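Local coordinates for putative iron binding protein (PDB 1Y9U) that binds ferric iron through tyrosine side chains and probably serves as the periplasmic solute-binding component of an iron uptake system, at residues Ser54-Leu59 against Ala243-Ala248; Val62-Leu67 against Val237-Ala242; Gly132-Arg137 against Cys191-Ala196. All coordinates share one frame; numbering follows the deposited sequence.

How the contacts relate
Following the chain from the N terminus, strand 58-62 and the start of helix 64-72 both meet the later strand 237-245. Contact 1 therefore closes the longest loop, from 54-59 to 243-248. Contact 2, between 62-67 and 237-242, is nested inside it, its centre about 17 Å from that of contact 1, and the two touch where the methyl of Ala-242 packs on the carbonyl oxygen of Leu-59. Contact 3 is nested within both: 132-137 returns to 191-196 after a largely helical excursion. Its centre lies about 41 Å from that of contact 1, across the centre of the chain. Long strand 100-112, which pairs with both 237-245 and 193-197, links the two regions.

Contact 1. Residues Ser54-Leu59 against Ala243-Ala248; sequences SPADVL and AVAAHA
Leu-59 and Ala-243 form a hydrogen-bonded antiparallel pair: Leu-59 N reaches Ala-243 O at 2.8 Å, almost straight at 177°, and Ala-243 N returns a bond to Leu-59 O at 3.0 Å. A third bond, Ala-245 N to Asp-57 O at 2.9 Å, meets its acceptor from above the carbonyl plane. Between them sits the non-hydrogen-bonded pair Val-58 and Val-244. Their face of the mixed sheet of this periplasmic binding protein is covered by Leu-257 and Leu-258 of helix 251-261, which suits branched apolar side chains. A type I turn from Ala-245 to Ala-248 carries Ala-248 CA back to Ala-56 O, 3.4 Å away, in a CA-H...O contact.

Small side chains suit this close approach. The methyl of Ala-245 touches both Ala-56 CB and Leu-59 CG, 4.1 Å from each, and lies over Ala-56 O. With CG anti to its carbonyl carbon (chi1 -72°), Asp-57 sets OD1 3.4 Å from Ala-248 CB. Backbone bonds join the two strands, while this buried carboxylate is answered by peptide N-H groups, OD2 by Ser-9 N of strand 7-12 and OD1 by Asn-250 N, just before helix 251-261.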
loop_
_atom_site.group_PDB
_atom_site.type_symbol
_atom_site.label_atom_id
_atom_site.label_comp_id
_atom_site.label_asym_id
_atom_site.label_seq_id
_atom_site.Cartn_x
_atom_site.Cartn_y
_atom_site.Cartn_z
ATOM N N SER A 54 -16.950 -21.309 -8.954
ATOM C CA SER A 54 -16.781 -20.335 -7.872
ATOM C C SER A 54 -17.663 -19.125 -8.158
ATOM O O SER A 54 -17.620 -18.603 -9.284
ATOM C CB SER A 54 -15.325 -19.885 -7.765
ATOM O OG SER A 54 -15.193 -18.857 -6.787
ATOM N N PRO A 55 -18.457 -18.673 -7.186
ATOM C CA PRO A 55 -19.285 -17.473 -7.360
ATOM C C PRO A 55 -18.502 -16.165 -7.471
ATOM O O PRO A 55 -19.111 -15.145 -7.776
ATOM C CB PRO A 55 -20.113 -17.410 -6.074
ATOM C CG PRO A 55 -19.948 -18.698 -5.416
ATOM C CD PRO A 55 -18.664 -19.270 -5.858
ATOM N N ALA A 56 -17.206 -16.175 -7.182
ATOM C CA ALA A 56 -16.443 -14.917 -7.162
ATOM C C ALA A 56 -16.465 -14.200 -8.513
ATOM O O ALA A 56 -16.199 -14.804 -9.559
ATOM C CB ALA A 56 -15.007 -15.181 -6.758
ATOM N N ASP A 57 -16.745 -12.900 -8.463
ATOM C CA ASP A 57 -16.712 -12.038 -9.640
ATOM C C ASP A 57 -15.489 -11.122 -9.653
ATOM O O ASP A 57 -14.807 -11.010 -10.665
ATOM C CB ASP A 57 -17.998 -11.199 -9.719
ATOM C CG ASP A 57 -19.199 -12.019 -10.110
ATOM O OD1 ASP A 57 -19.088 -12.717 -11.133
ATOM O OD2 ASP A 57 -20.263 -11.982 -9.469
ATOM N N VAL A 58 -15.258 -10.448 -8.532
ATOM C CA VAL A 58 -14.145 -9.514 -8.372
ATOM C C VAL A 58 -13.368 -9.924 -7.121
ATOM O O VAL A 58 -13.967 -10.216 -6.093
ATOM C CB VAL A 58 -14.659 -8.068 -8.221
ATOM C CG1 VAL A 58 -13.516 -7.102 -7.933
ATOM C CG2 VAL A 58 -15.407 -7.637 -9.476
ATOM N N LEU A 59 -12.043 -9.941 -7.244
ATOM C CA LEU A 59 -11.120 -10.273 -6.163
ATOM C C LEU A 59 -10.421 -8.988 -5.753
ATOM O O LEU A 59 -9.872 -8.312 -6.599
ATOM C CB LEU A 59 -10.085 -11.268 -6.656
ATOM C CG LEU A 59 -10.634 -12.511 -7.340
ATOM C CD1 LEU A 59 -9.491 -13.442 -7.674
ATOM C CD2 LEU A 59 -11.648 -13.179 -6.449
ATOM N N ALA A 243 -8.991 -7.540 -9.351
ATOM C CA ALA A 243 -8.984 -8.255 -10.624
ATOM C C ALA A 243 -10.325 -8.947 -10.778
ATOM O O ALA A 243 -10.996 -9.233 -9.782
ATOM C CB ALA A 243 -7.881 -9.276 -10.645
ATOM N N VAL A 244 -10.722 -9.194 -12.023
ATOM C CA VAL A 244 -11.906 -10.016 -12.276
ATOM C C VAL A 244 -11.519 -11.494 -12.152
ATOM O O VAL A 244 -10.498 -11.920 -12.671
ATOM C CB VAL A 244 -12.496 -9.711 -13.650
ATOM C CG1 VAL A 244 -13.648 -10.673 -13.979
ATOM C CG2 VAL A 244 -12.986 -8.265 -13.711
ATOM N N ALA A 245 -12.333 -12.256 -11.440
ATOM C CA ALA A 245 -12.062 -13.688 -11.243
ATOM C C ALA A 245 -12.173 -14.479 -12.542
ATOM O O ALA A 245 -12.997 -14.166 -13.415
ATOM C CB ALA A 245 -12.992 -14.258 -10.213
ATOM N N ALA A 246 -11.348 -15.518 -12.652
ATOM C CA ALA A 246 -11.221 -16.323 -13.876
ATOM C C ALA A 246 -12.556 -16.899 -14.365
ATOM O O ALA A 246 -12.809 -16.963 -15.573
ATOM C CB ALA A 246 -10.224 -17.454 -13.642
ATOM N N HIS A 247 -13.399 -17.297 -13.428
ATOM C CA HIS A 247 -14.678 -17.936 -13.755
ATOM C C HIS A 247 -15.899 -17.104 -13.344
ATOM O O HIS A 247 -16.985 -17.633 -13.092
ATOM C CB HIS A 247 -14.691 -19.338 -13.133
ATOM C CG HIS A 247 -13.587 -20.208 -13.643
ATOM N ND1 HIS A 247 -13.557 -20.674 -14.939
ATOM C CD2 HIS A 247 -12.455 -20.663 -13.055
ATOM C CE1 HIS A 247 -12.462 -21.391 -15.123
ATOM N NE2 HIS A 247 -11.773 -21.398 -13.996
ATOM N N ALA A 248 -15.727 -15.780 -13.306
ATOM C CA ALA A 248 -16.793 -14.878 -12.871
ATOM C C ALA A 248 -18.105 -15.247 -13.552
ATOM O O ALA A 248 -18.163 -15.207 -14.777
ATOM C CB ALA A 248 -16.427 -13.440 -13.205
#

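Contact 2. Residues Val62-Leu67 against Val237-Ala242; sequences VDIGNL and VNISGA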
loop_
_atom_site.group_PDB
_atom_site.type_symbol
_atom_site.label_atom_id
_atom_site.label_comp_id
_atom_site.label_asym_id
_atom_site.label_seq_id
_atom_site.Cartn_x
_atom_site.Cartn_y
_atom_site.Cartn_z
ATOM N N VAL A 62 -4.745 -6.491 -0.788
ATOM C CA VAL A 62 -3.701 -5.510 -0.548
ATOM C C VAL A 62 -2.356 -6.170 -0.820
ATOM O O VAL A 62 -2.201 -7.367 -0.568
ATOM C CB VAL A 62 -3.803 -5.001 0.902
ATOM C CG1 VAL A 62 -2.740 -3.960 1.213
ATOM C CG2 VAL A 62 -5.198 -4.435 1.168
ATOM N N ASP A 63 -1.417 -5.375 -1.332
ATOM C CA ASP A 63 -0.043 -5.735 -1.688
ATOM C C ASP A 63 0.045 -6.265 -3.109
ATOM O O ASP A 63 -0.627 -7.222 -3.456
ATOM C CB ASP A 63 0.570 -6.727 -0.706
ATOM C CG ASP A 63 2.062 -6.749 -0.776
ATOM O OD1 ASP A 63 2.623 -7.128 -1.807
ATOM O OD2 ASP A 63 2.773 -6.390 0.162
ATOM N N ILE A 64 0.885 -5.641 -3.927
ATOM C CA ILE A 64 1.110 -6.081 -5.303
ATOM C C ILE A 64 1.495 -7.553 -5.379
ATOM O O ILE A 64 1.056 -8.255 -6.281
ATOM C CB ILE A 64 2.146 -5.183 -6.026
ATOM C CG1 ILE A 64 2.328 -5.581 -7.495
ATOM C CG2 ILE A 64 3.515 -5.228 -5.332
ATOM C CD1 ILE A 64 1.051 -5.514 -8.354
ATOM N N GLY A 65 2.297 -8.040 -4.432
ATOM C CA GLY A 65 2.650 -9.451 -4.409
ATOM C C GLY A 65 1.456 -10.370 -4.325
ATOM O O GLY A 65 1.398 -11.392 -5.022
ATOM N N ASN A 66 0.489 -10.018 -3.476
ATOM C CA ASN A 66 -0.729 -10.815 -3.352
ATOM C C ASN A 66 -1.551 -10.796 -4.637
ATOM O O ASN A 66 -2.147 -11.803 -5.018
ATOM C CB ASN A 66 -1.585 -10.332 -2.183
ATOM C CG ASN A 66 -1.004 -10.708 -0.831
ATOM O OD1 ASN A 66 -1.137 -9.966 0.137
ATOM N ND2 ASN A 66 -0.372 -11.871 -0.759
ATOM N N LEU A 67 -1.603 -9.640 -5.296
ATOM C CA LEU A 67 -2.321 -9.526 -6.563
ATOM C C LEU A 67 -1.696 -10.357 -7.664
ATOM O O LEU A 67 -2.382 -11.071 -8.378
ATOM C CB LEU A 67 -2.352 -8.071 -7.003
ATOM C CG LEU A 67 -3.474 -7.240 -6.445
ATOM C CD1 LEU A 67 -3.213 -5.804 -6.890
ATOM C CD2 LEU A 67 -4.852 -7.709 -6.913
ATOM N N VAL A 237 5.525 3.337 -3.396
ATOM C CA VAL A 237 4.169 2.952 -3.052
ATOM C C VAL A 237 3.941 1.457 -3.238
ATOM O O VAL A 237 4.430 0.831 -4.194
ATOM C CB VAL A 237 3.084 3.746 -3.842
ATOM C CG1 VAL A 237 3.284 5.242 -3.692
ATOM C CG2 VAL A 237 2.999 3.329 -5.318
ATOM N N ASN A 238 3.247 0.862 -2.282
ATOM C CA ASN A 238 2.548 -0.397 -2.562
ATOM C C ASN A 238 1.074 -0.018 -2.830
ATOM O O ASN A 238 0.719 1.171 -2.873
ATOM C CB ASN A 238 2.726 -1.482 -1.463
ATOM C CG ASN A 238 2.657 -2.931 -2.007
ATOM O OD1 ASN A 238 1.973 -3.223 -2.967
ATOM N ND2 ASN A 238 3.452 -3.843 -1.396
ATOM N N ILE A 239 0.229 -1.008 -3.032
ATOM C CA ILE A 239 -1.135 -0.749 -3.452
ATOM C C ILE A 239 -2.141 -1.652 -2.794
ATOM O O ILE A 239 -1.812 -2.713 -2.298
ATOM C CB ILE A 239 -1.251 -0.928 -4.992
ATOM C CG1 ILE A 239 -0.973 -2.383 -5.405
ATOM C CG2 ILE A 239 -0.376 0.066 -5.738
ATOM C CD1 ILE A 239 -1.302 -2.663 -6.883
ATOM N N SER A 240 -3.394 -1.225 -2.826
ATOM C CA SER A 240 -4.507 -2.183 -2.821
ATOM C C SER A 240 -4.995 -2.296 -4.261
ATOM O O SER A 240 -4.742 -1.417 -5.077
ATOM C CB SER A 240 -5.656 -1.753 -1.906
ATOM O OG SER A 240 -6.418 -0.706 -2.502
ATOM N N GLY A 241 -5.696 -3.370 -4.570
ATOM C CA GLY A 241 -6.131 -3.542 -5.945
ATOM C C GLY A 241 -7.069 -4.699 -6.126
ATOM O O GLY A 241 -7.476 -5.341 -5.175
ATOM N N ALA A 242 -7.425 -4.955 -7.381
ATOM C CA ALA A 242 -8.445 -5.915 -7.711
ATOM C C ALA A 242 -8.270 -6.461 -9.109
ATOM O O ALA A 242 -7.559 -5.929 -9.933
ATOM C CB ALA A 242 -9.807 -5.260 -7.560
#
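Asn-238 reaches over the start of helix 64-72 and offers its amide oxygen to the backbone: Ile-64 N donates to Asn-238 OD1 at 2.8 Å, nearly straight (169°), in the carbonyl plane and on a lone pair. The same oxygen also accepts from Ile-239 N, so two amides fix the rotation of the side-chain amide. Its other end, ND2, lies 3.1 Å from Asp-63 OD2, the carboxylate and amide planes turned 66° apart. One residue earlier, just ahead of the helix, Asp-63 N donates to Ile-239 O at 2.9 Å, the last step of an antiparallel pairing in which Val-62 faces Ser-240 and Val-62 CG2 rests on Ser-240 CB.

Here a strand passes directly into a helix, and Asp-63 is the N-cap. Its CG stands anti to the backbone N (chi1 -161°), which lets OD1 accept from Gly-65 N at 2.8 Å with the anti lone pair. An aspartate suits the place, since a short acidic side chain can bend back onto an amide of the first turn and its charge would be eased by the helix dipole.

Beneath this polar join lies an apolar layer. Ile-239 CD1 meets Leu-67 CD1 at 3.7 Å, the two side chains crossing at about a right angle, and Ile-64 CD1 at 4.0 Å. Leu-67 CD1 also sits on Gly-241 CA, 3.8 Å away, where a beta carbon would collide with it. Trp-99 touches both isoleucines. Outside the segments, Arg-309 of helix 303-318 forms a salt bridge with Asp-63 OD2, and the side chain of Asp-63 lies about 6 Å from that of Tyr-143, an iron ligand in this protein, although no iron is bound in this model.

Contact 3. Residues Gly132-Arg137 against Cys191-Ala196; sequences GKVCIR and CDIGLA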
loop_
_atom_site.group_PDB
_atom_site.type_symbol
_atom_site.label_atom_id
_atom_site.label_comp_id
_atom_site.label_asym_id
_atom_site.label_seq_id
_atom_site.Cartn_x
_atom_site.Cartn_y
_atom_site.Cartn_z
ATOM N N GLY A 132 21.771 6.016 15.841
ATOM C CA GLY A 132 21.039 6.079 17.090
ATOM C C GLY A 132 19.737 6.841 16.980
ATOM O O GLY A 132 19.072 7.025 18.000
ATOM N N LYS A 133 19.347 7.244 15.768
ATOM C CA LYS A 133 18.246 8.186 15.586
ATOM C C LYS A 133 17.097 7.671 14.715
ATOM O O LYS A 133 16.157 8.410 14.448
ATOM C CB LYS A 133 18.749 9.514 15.019
ATOM C CG LYS A 133 19.721 10.250 15.932
ATOM C CD LYS A 133 20.198 11.539 15.302
ATOM C CE LYS A 133 20.929 12.419 16.331
ATOM N NZ LYS A 133 21.350 13.734 15.766
ATOM N N VAL A 134 17.169 6.423 14.285
ATOM C CA VAL A 134 16.193 5.829 13.354
ATOM C C VAL A 134 15.373 4.713 13.995
ATOM O O VAL A 134 15.908 3.829 14.629
ATOM C CB VAL A 134 16.921 5.260 12.102
ATOM C CG1 VAL A 134 15.930 4.655 11.136
ATOM C CG2 VAL A 134 17.749 6.341 11.424
ATOM N N CYS A 135 14.056 4.777 13.803
ATOM C CA CYS A 135 13.148 3.705 14.199
ATOM C C CYS A 135 12.522 3.060 12.964
ATOM O O CYS A 135 12.192 3.745 11.988
ATOM C CB CYS A 135 12.014 4.218 15.081
ATOM S SG CYS A 135 12.449 4.675 16.769
ATOM N N ILE A 136 12.324 1.754 13.036
ATOM C CA ILE A 136 11.683 0.984 11.978
ATOM C C ILE A 136 11.202 -0.348 12.523
ATOM O O ILE A 136 11.771 -0.859 13.491
ATOM C CB ILE A 136 12.646 0.801 10.783
ATOM C CG1 ILE A 136 11.885 0.436 9.515
ATOM C CG2 ILE A 136 13.719 -0.230 11.097
ATOM C CD1 ILE A 136 12.758 0.350 8.263
ATOM N N ARG A 137 10.145 -0.895 11.915
ATOM C CA ARG A 137 9.710 -2.254 12.251
ATOM C C ARG A 137 10.610 -3.300 11.580
ATOM O O ARG A 137 11.487 -2.971 10.801
ATOM C CB ARG A 137 8.250 -2.442 11.834
ATOM C CG ARG A 137 8.034 -2.691 10.351
ATOM C CD ARG A 137 6.596 -2.708 9.932
ATOM N NE ARG A 137 5.835 -3.684 10.690
ATOM C CZ ARG A 137 4.536 -3.562 10.955
ATOM N NH1 ARG A 137 3.851 -2.511 10.509
ATOM N NH2 ARG A 137 3.923 -4.505 11.650
ATOM N N CYS A 191 14.040 8.138 18.967
ATOM C CA CYS A 191 14.515 8.393 17.618
ATOM C C CYS A 191 13.979 9.718 17.106
ATOM O O CYS A 191 13.051 10.293 17.682
ATOM C CB CYS A 191 14.123 7.255 16.664
ATOM S SG CYS A 191 12.386 6.782 16.753
ATOM N N ASP A 192 14.583 10.235 16.047
ATOM C CA ASP A 192 14.153 11.476 15.412
ATOM C C ASP A 192 13.362 11.243 14.126
ATOM O O ASP A 192 12.564 12.072 13.742
ATOM C CB ASP A 192 15.358 12.379 15.106
ATOM C CG ASP A 192 15.987 12.943 16.353
ATOM O OD1 ASP A 192 15.308 13.012 17.403
ATOM O OD2 ASP A 192 17.168 13.322 16.343
ATOM N N ILE A 193 13.653 10.143 13.440
ATOM C CA ILE A 193 13.033 9.820 12.161
ATOM C C ILE A 193 12.797 8.319 12.068
ATOM O O ILE A 193 13.382 7.538 12.804
ATOM C CB ILE A 193 13.903 10.282 10.942
ATOM C CG1 ILE A 193 15.215 9.481 10.848
ATOM C CG2 ILE A 193 14.178 11.771 10.999
ATOM C CD1 ILE A 193 16.080 9.908 9.651
ATOM N N GLY A 194 11.942 7.904 11.145
ATOM C CA GLY A 194 11.774 6.480 10.874
ATOM C C GLY A 194 10.931 6.247 9.658
ATOM O O GLY A 194 10.208 7.139 9.245
ATOM N N LEU A 195 11.002 5.051 9.096
ATOM C CA LEU A 195 10.211 4.721 7.913
ATOM C C LEU A 195 8.950 4.028 8.346
ATOM O O LEU A 195 8.986 3.120 9.172
ATOM C CB LEU A 195 10.972 3.777 6.971
ATOM C CG LEU A 195 12.074 4.384 6.120
ATOM C CD1 LEU A 195 12.840 3.267 5.402
ATOM C CD2 LEU A 195 11.499 5.379 5.128
ATOM N N ALA A 196 7.831 4.478 7.790
ATOM C CA ALA A 196 6.515 3.957 8.122
ATOM C C ALA A 196 5.513 4.475 7.095
ATOM O O ALA A 196 5.791 5.414 6.354
ATOM C CB ALA A 196 6.123 4.345 9.528
HETATM O O HOH W 1 18.538 15.029 14.497
HETATM O O HOH W 2 8.346 0.727 10.304
#
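Cys-135 and Cys-191 are joined by a disulfide, SG to SG 2.1 Å with a torsion of -102° about the S-S bond. On Cys-191 the sulfur is placed between backbone N and carbonyl carbon (chi1 49°), directing it across to Cys-135. Away from the bridge, Val-134 CG2 touches Ile-193 CG1 at 4.1 Å. Further along, Ile-136 and Leu-195 lie side by side and point the same way, CD1 of the isoleucine 4.1 Å from CB of the leucine. Glycine suits position 194, because a beta carbon there would come too close to Cys-135 O.

The weakly bonded strand 134-135 pairs with 193-197 in the parallel sense, about 40° apart in direction, across a largely helical connection: a beta-alpha-beta type crossover, its two ends clamped by the disulfide. Lys-133 O is held by two amides, Asp-192 N at 2.9 Å and Ile-193 N at 3.2 Å, and Cys-135 N donates to Ile-193 O at 3.0 Å. At the polar edge Lys-133 NZ and Asp-192 OD2 stay 4.2 Å apart, beyond a salt bridge; a water joins them, its bond from NZ weak. A second water links Arg-137 N to Leu-195 O.

Strand 193-197 is flanked on its other edge by strand 100-112. Helix 179-187 packs against the disulfide through Asp-185 and Ile-186, while helix 142-155 lies against Ile-136 and Leu-195 through Asn-144 and Leu-147.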